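Local coordinates for IMC sub-compartment protein ISP1 (Toxoplasma gondii, PDB 4CHM) that belongs to a family of inner membrane complex proteins critical for replication of the parasite and adopts a pleckstrin homology fold, at residues A[69-72]-A[73-76]; A[13-16]-A[17-21]. All blocks are in the same frame, centred on the assembly; numbering follows the deposited sequence.

Contacts 1 and 2 are both local, contact 2 within a helix and contact 1 at the start of one, and contact 2 comes first in sequence. Residues 13-21 belong to the N-terminal helix 10-22, whereas residues 69-76 lead from strand 65-69 into the short helix 72-76. Their centres are about 23 Å apart on opposite sides of the chain's centre, and their nearest atoms stay about 12 Å apart, so neither touches the other. Helix 109-125 relates them: His70 of contact 1 rests on Lys112 and Val116, while Leu16 and His17 of contact 2 rest on Cys114, Phe115 and Leu118. Two sulfate ions, probably from the crystallisation liquor, bind at contact 1.

Contact 1. Residues A[69-72]-A[73-76]; sequences LHTR and DQLQ. With SO4 (sulfate ion), chain G; SO4 (sulfate ion), chain E.
Thr71 and Gln74 form a capping box at the start of helix 72-76, just after strand 65-69 of the pleckstrin homology fold. Thr71 is the N-cap: its OG1 accepts from Gln74 N at 3.3 Å, and its backbone N donates in return to the Gln74 side chain. With Gln74 CG anti to the carbonyl carbon (chi1 -68°) and the chain extended beyond it, the amide runs back past the threonine. Gln74 OE1 there takes two backbone N-H groups, His70 N at 2.8 Å and Thr71 N at 2.9 Å, which arrive from opposite faces of the amide plane. This double grip fixes which way round the amide lies, and Gln74 NE2 donates to O2 of one sulfate (2.5 Å). The His70 side chain runs alongside that of Gln74 and points the same way, but ring and amide planes stand 74° apart. His70 NE2 donates to O3 of the same ion, in the ring plane and almost straight (172°). Gln74 OE1 and Thr71 CG2 lie over one and the same face of the ring, CG2 offset toward the rim. Leu75 CD2 packs 3.9 Å from Leu69 CB, and both leucines also touch Ala92 of strand 90-95. Arg72, also salt-bridged to Asp86, stretches from CG to NE toward the second sulfate, which lies at the guanidinium edge. Arg72 NH2 reaches O3 of this ion at 2.8 Å, while sulfate O4 accepts from Arg72 NE and, in a weak bond of 3.2 Å, from Gln76 NE2.

Contact 2. Residues A[13-16]-A[17-21]; sequences IEDL and HRRLL
The Arg18 and Arg19 guanidinium groups both meet the Asp15 carboxylate with their edges, but at different oxygens and different tilts. Arg18 brings NH1 to 2.7 Å from Asp15 OD1; that oxygen lies in the guanidinium plane, yet the nitrogen stands well above the carboxylate plane, 56° out of it. Arg19 comes side-on to the other oxygen, with NE 3.0 Å and NH2 3.1 Å from Asp15 OD2, so one oxygen serves two donors. Its NE sits above the carboxylate plane, whereas NH2 arrives on the anti side, closer to that plane. One face of the Arg19 guanidinium lies over Leu16 CA, which is 3.5 Å from Arg19 NH2, and Leu16 CD1 is 3.7 Å from the same nitrogen. The Arg19 chain bends at its third torsion (chi3 -81°), which turns the group back along the helix toward these partners. Its NH1 goes to Asp111 in a further salt bridge, linking the network to helix 109-125. The remaining flat pair joins Glu14 and His17: OE1 of Glu14 lies at the ring edge, 3.3 Å from His17 ND1, with carboxylate and ring planes 82° apart. In this His-carboxylate hydrogen bond His17 ND1 stands above the carboxylate plane of Glu14, while OE1 stays near the ring plane. The backbone keeps the i to i+4 bonds of an alpha-helix, among them Leu20 N to Leu16 O at 2.8 Å. Leu16 packs on Cys114 and Phe115 of helix 109-125, and Leu20 on Leu40 and Tyr42 of strand 35-43. Together, Asp15, Arg18 and Arg19 make an i, i+3 and i, i+4 salt-bridge network along an alpha-helix, here the N-terminal helix packed beside the C-terminal helix of the pleckstrin homology fold.

Contact 1. Residues A[69-72]-A[73-76]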
loop_
_atom_site.group_PDB
_atom_site.type_symbol
_atom_site.label_atom_id
_atom_site.label_comp_id
_atom_site.label_asym_id
_atom_site.label_seq_id
_atom_site.Cartn_x
_atom_site.Cartn_y
_atom_site.Cartn_z
ATOM N N LEU A 69 -5.972 5.398 -1.088
ATOM C CA LEU A 69 -6.672 5.345 -2.354
ATOM C C LEU A 69 -6.639 3.905 -2.869
ATOM O O LEU A 69 -5.577 3.365 -3.123
ATOM C CB LEU A 69 -5.976 6.268 -3.350
ATOM C CG LEU A 69 -5.637 7.691 -2.911
ATOM C CD1 LEU A 69 -5.219 8.592 -4.062
ATOM C CD2 LEU A 69 -6.798 8.298 -2.160
ATOM N N HIS A 70 -7.799 3.268 -2.967
ATOM C CA HIS A 70 -7.871 1.905 -3.474
ATOM C C HIS A 70 -8.879 1.609 -4.588
ATOM O O HIS A 70 -8.664 0.713 -5.364
ATOM C CB HIS A 70 -8.051 0.919 -2.332
ATOM C CG HIS A 70 -9.283 1.156 -1.528
ATOM N ND1 HIS A 70 -10.394 0.358 -1.627
ATOM C CD2 HIS A 70 -9.588 2.115 -0.626
ATOM C CE1 HIS A 70 -11.323 0.799 -0.806
ATOM N NE2 HIS A 70 -10.865 1.872 -0.196
ATOM N N THR A 71 -9.991 2.335 -4.628
ATOM C CA THR A 71 -10.993 2.129 -5.670
ATOM C C THR A 71 -10.521 2.669 -7.007
ATOM O O THR A 71 -9.750 3.611 -7.062
ATOM C CB THR A 71 -12.359 2.759 -5.338
ATOM O OG1 THR A 71 -12.286 4.173 -5.507
ATOM C CG2 THR A 71 -12.816 2.412 -3.924
ATOM N N ARG A 72 -10.997 2.080 -8.085
ATOM C CA ARG A 72 -10.642 2.576 -9.403
ATOM C C ARG A 72 -10.752 4.102 -9.516
ATOM O O ARG A 72 -9.810 4.764 -9.979
ATOM C CB ARG A 72 -11.463 1.891 -10.501
ATOM C CG ARG A 72 -11.143 2.405 -11.909
ATOM C CD ARG A 72 -11.995 1.704 -12.968
ATOM N NE ARG A 72 -11.417 1.865 -14.306
ATOM C CZ ARG A 72 -10.494 1.058 -14.815
ATOM N NH1 ARG A 72 -10.011 0.054 -14.086
ATOM N NH2 ARG A 72 -10.012 1.279 -16.038
ATOM N N ASP A 73 -11.876 4.663 -9.077
ATOM C CA ASP A 73 -12.117 6.125 -9.211
ATOM C C ASP A 73 -11.148 7.024 -8.394
ATOM O O ASP A 73 -10.704 8.056 -8.879
ATOM C CB ASP A 73 -13.584 6.474 -8.896
ATOM C CG ASP A 73 -14.551 6.135 -10.072
ATOM O OD1 ASP A 73 -14.074 5.809 -11.186
ATOM O OD2 ASP A 73 -15.780 6.214 -9.868
ATOM N N GLN A 74 -10.878 6.625 -7.152
ATOM C CA GLN A 74 -9.847 7.224 -6.299
ATOM C C GLN A 74 -8.466 7.240 -6.970
ATOM O O GLN A 74 -7.833 8.241 -7.049
ATOM C CB GLN A 74 -9.759 6.458 -4.947
ATOM C CG GLN A 74 -10.985 6.618 -4.040
ATOM C CD GLN A 74 -10.971 5.653 -2.874
ATOM O OE1 GLN A 74 -10.251 4.642 -2.888
ATOM N NE2 GLN A 74 -11.774 5.946 -1.858
ATOM N N LEU A 75 -8.062 6.122 -7.513
ATOM C CA LEU A 75 -6.758 6.010 -8.173
ATOM C C LEU A 75 -6.673 6.770 -9.532
ATOM O O LEU A 75 -5.623 7.328 -9.877
ATOM C CB LEU A 75 -6.415 4.529 -8.363
ATOM C CG LEU A 75 -6.103 3.791 -7.052
ATOM C CD1 LEU A 75 -6.039 2.283 -7.319
ATOM C CD2 LEU A 75 -4.786 4.302 -6.451
ATOM N N GLN A 76 -7.766 6.862 -10.252
ATOM C CA GLN A 76 -7.859 7.662 -11.471
ATOM C C GLN A 76 -7.547 9.157 -11.266
ATOM O O GLN A 76 -7.067 9.772 -12.144
ATOM C CB GLN A 76 -9.206 7.459 -12.176
ATOM C CG GLN A 76 -9.442 6.063 -12.729
ATOM C CD GLN A 76 -8.717 5.792 -14.018
ATOM O OE1 GLN A 76 -7.602 6.161 -14.160
ATOM N NE2 GLN A 76 -9.387 5.200 -14.968
HETATM S S SO4 G . -12.376 4.266 -16.571
HETATM O O1 SO4 G . -13.708 3.922 -17.136
HETATM O O2 SO4 G . -12.044 5.709 -16.835
HETATM O O3 SO4 G . -11.374 3.369 -17.225
HETATM O O4 SO4 G . -12.383 4.049 -15.093
HETATM S S SO4 E . -13.149 4.243 1.458
HETATM O O1 SO4 E . -14.519 3.684 1.341
HETATM O O2 SO4 E . -12.813 4.925 0.221
HETATM O O3 SO4 E . -12.188 3.137 1.708
HETATM O O4 SO4 E . -13.082 5.172 2.581
#

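Contact 2. Residues A[13-16]-A[17-21]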
loop_
_atom_site.group_PDB
_atom_site.type_symbol
_atom_site.label_atom_id
_atom_site.label_comp_id
_atom_site.label_asym_id
_atom_site.label_seq_id
_atom_site.Cartn_x
_atom_site.Cartn_y
_atom_site.Cartn_z
ATOM N N ILE A 13 -5.716 -11.263 6.684
ATOM C CA ILE A 13 -5.159 -9.986 7.138
ATOM C C ILE A 13 -3.964 -10.192 8.087
ATOM O O ILE A 13 -2.956 -9.483 8.013
ATOM C CB ILE A 13 -6.232 -9.114 7.810
ATOM C CG1 ILE A 13 -7.259 -8.658 6.772
ATOM C CG2 ILE A 13 -5.601 -7.911 8.527
ATOM C CD1 ILE A 13 -8.583 -8.208 7.382
ATOM N N GLU A 14 -4.044 -11.210 8.925
ATOM C CA GLU A 14 -2.947 -11.462 9.822
ATOM C C GLU A 14 -1.728 -11.999 9.075
ATOM O O GLU A 14 -0.592 -11.758 9.476
ATOM C CB GLU A 14 -3.344 -12.402 10.944
ATOM C CG GLU A 14 -2.150 -12.885 11.751
ATOM C CD GLU A 14 -1.415 -11.762 12.489
ATOM O OE1 GLU A 14 -2.012 -10.685 12.741
ATOM O OE2 GLU A 14 -0.243 -11.977 12.865
ATOM N N ASP A 15 -1.969 -12.742 8.013
ATOM C CA ASP A 15 -0.895 -13.237 7.201
ATOM C C ASP A 15 -0.157 -12.086 6.507
ATOM O O ASP A 15 1.075 -12.051 6.487
ATOM C CB ASP A 15 -1.413 -14.265 6.185
ATOM C CG ASP A 15 -0.286 -14.877 5.348
ATOM O OD1 ASP A 15 0.379 -15.809 5.827
ATOM O OD2 ASP A 15 -0.019 -14.372 4.247
ATOM N N LEU A 16 -0.906 -11.135 5.952
ATOM C CA LEU A 16 -0.294 -9.956 5.399
ATOM C C LEU A 16 0.479 -9.197 6.501
ATOM O O LEU A 16 1.576 -8.692 6.272
ATOM C CB LEU A 16 -1.343 -9.052 4.767
ATOM C CG LEU A 16 -0.738 -7.794 4.153
ATOM C CD1 LEU A 16 0.284 -8.211 3.098
ATOM C CD2 LEU A 16 -1.818 -6.936 3.546
ATOM N N HIS A 17 -0.085 -9.159 7.704
ATOM C CA HIS A 17 0.566 -8.470 8.842
ATOM C C HIS A 17 1.928 -9.071 9.123
ATOM O O HIS A 17 2.943 -8.358 9.212
ATOM C CB HIS A 17 -0.322 -8.583 10.068
ATOM C CG HIS A 17 0.070 -7.689 11.202
ATOM N ND1 HIS A 17 -0.134 -8.031 12.479
ATOM C CD2 HIS A 17 0.584 -6.395 11.221
ATOM C CE1 HIS A 17 0.252 -7.022 13.281
ATOM N NE2 HIS A 17 0.682 -6.023 12.514
ATOM N N ARG A 18 1.981 -10.398 9.176
ATOM C CA ARG A 18 3.240 -11.083 9.379
ATOM C C ARG A 18 4.254 -10.749 8.272
ATOM O O ARG A 18 5.411 -10.465 8.558
ATOM C CB ARG A 18 3.033 -12.587 9.472
ATOM C CG ARG A 18 4.335 -13.341 9.737
ATOM C CD ARG A 18 4.207 -14.831 9.460
ATOM N NE ARG A 18 4.702 -15.165 8.124
ATOM C CZ ARG A 18 3.922 -15.453 7.091
ATOM N NH1 ARG A 18 2.606 -15.468 7.245
ATOM N NH2 ARG A 18 4.459 -15.740 5.907
ATOM N N ARG A 19 3.823 -10.744 7.032
ATOM C CA ARG A 19 4.733 -10.440 5.950
ATOM C C ARG A 19 5.207 -8.979 5.958
ATOM O O ARG A 19 6.340 -8.713 5.703
ATOM C CB ARG A 19 4.164 -10.846 4.619
ATOM C CG ARG A 19 4.087 -12.339 4.410
ATOM C CD ARG A 19 3.474 -12.656 3.082
ATOM N NE ARG A 19 2.051 -12.574 3.127
ATOM C CZ ARG A 19 1.294 -11.878 2.306
ATOM N NH1 ARG A 19 1.832 -11.200 1.351
ATOM N NH2 ARG A 19 -0.003 -11.889 2.451
ATOM N N LEU A 20 4.327 -8.068 6.311
ATOM C CA LEU A 20 4.684 -6.655 6.448
ATOM C C LEU A 20 5.734 -6.433 7.522
ATOM O O LEU A 20 6.632 -5.594 7.361
ATOM C CB LEU A 20 3.439 -5.810 6.753
ATOM C CG LEU A 20 3.447 -4.301 6.550
ATOM C CD1 LEU A 20 4.028 -3.906 5.183
ATOM C CD2 LEU A 20 2.050 -3.699 6.742
ATOM N N LEU A 21 5.656 -7.199 8.604
ATOM C CA LEU A 21 6.622 -7.064 9.683
ATOM C C LEU A 21 7.963 -7.628 9.278
ATOM O O LEU A 21 8.999 -7.170 9.753
ATOM C CB LEU A 21 6.136 -7.777 10.960
ATOM C CG LEU A 21 4.876 -7.239 11.629
ATOM C CD1 LEU A 21 4.473 -8.151 12.773
ATOM C CD2 LEU A 21 5.090 -5.805 12.124
#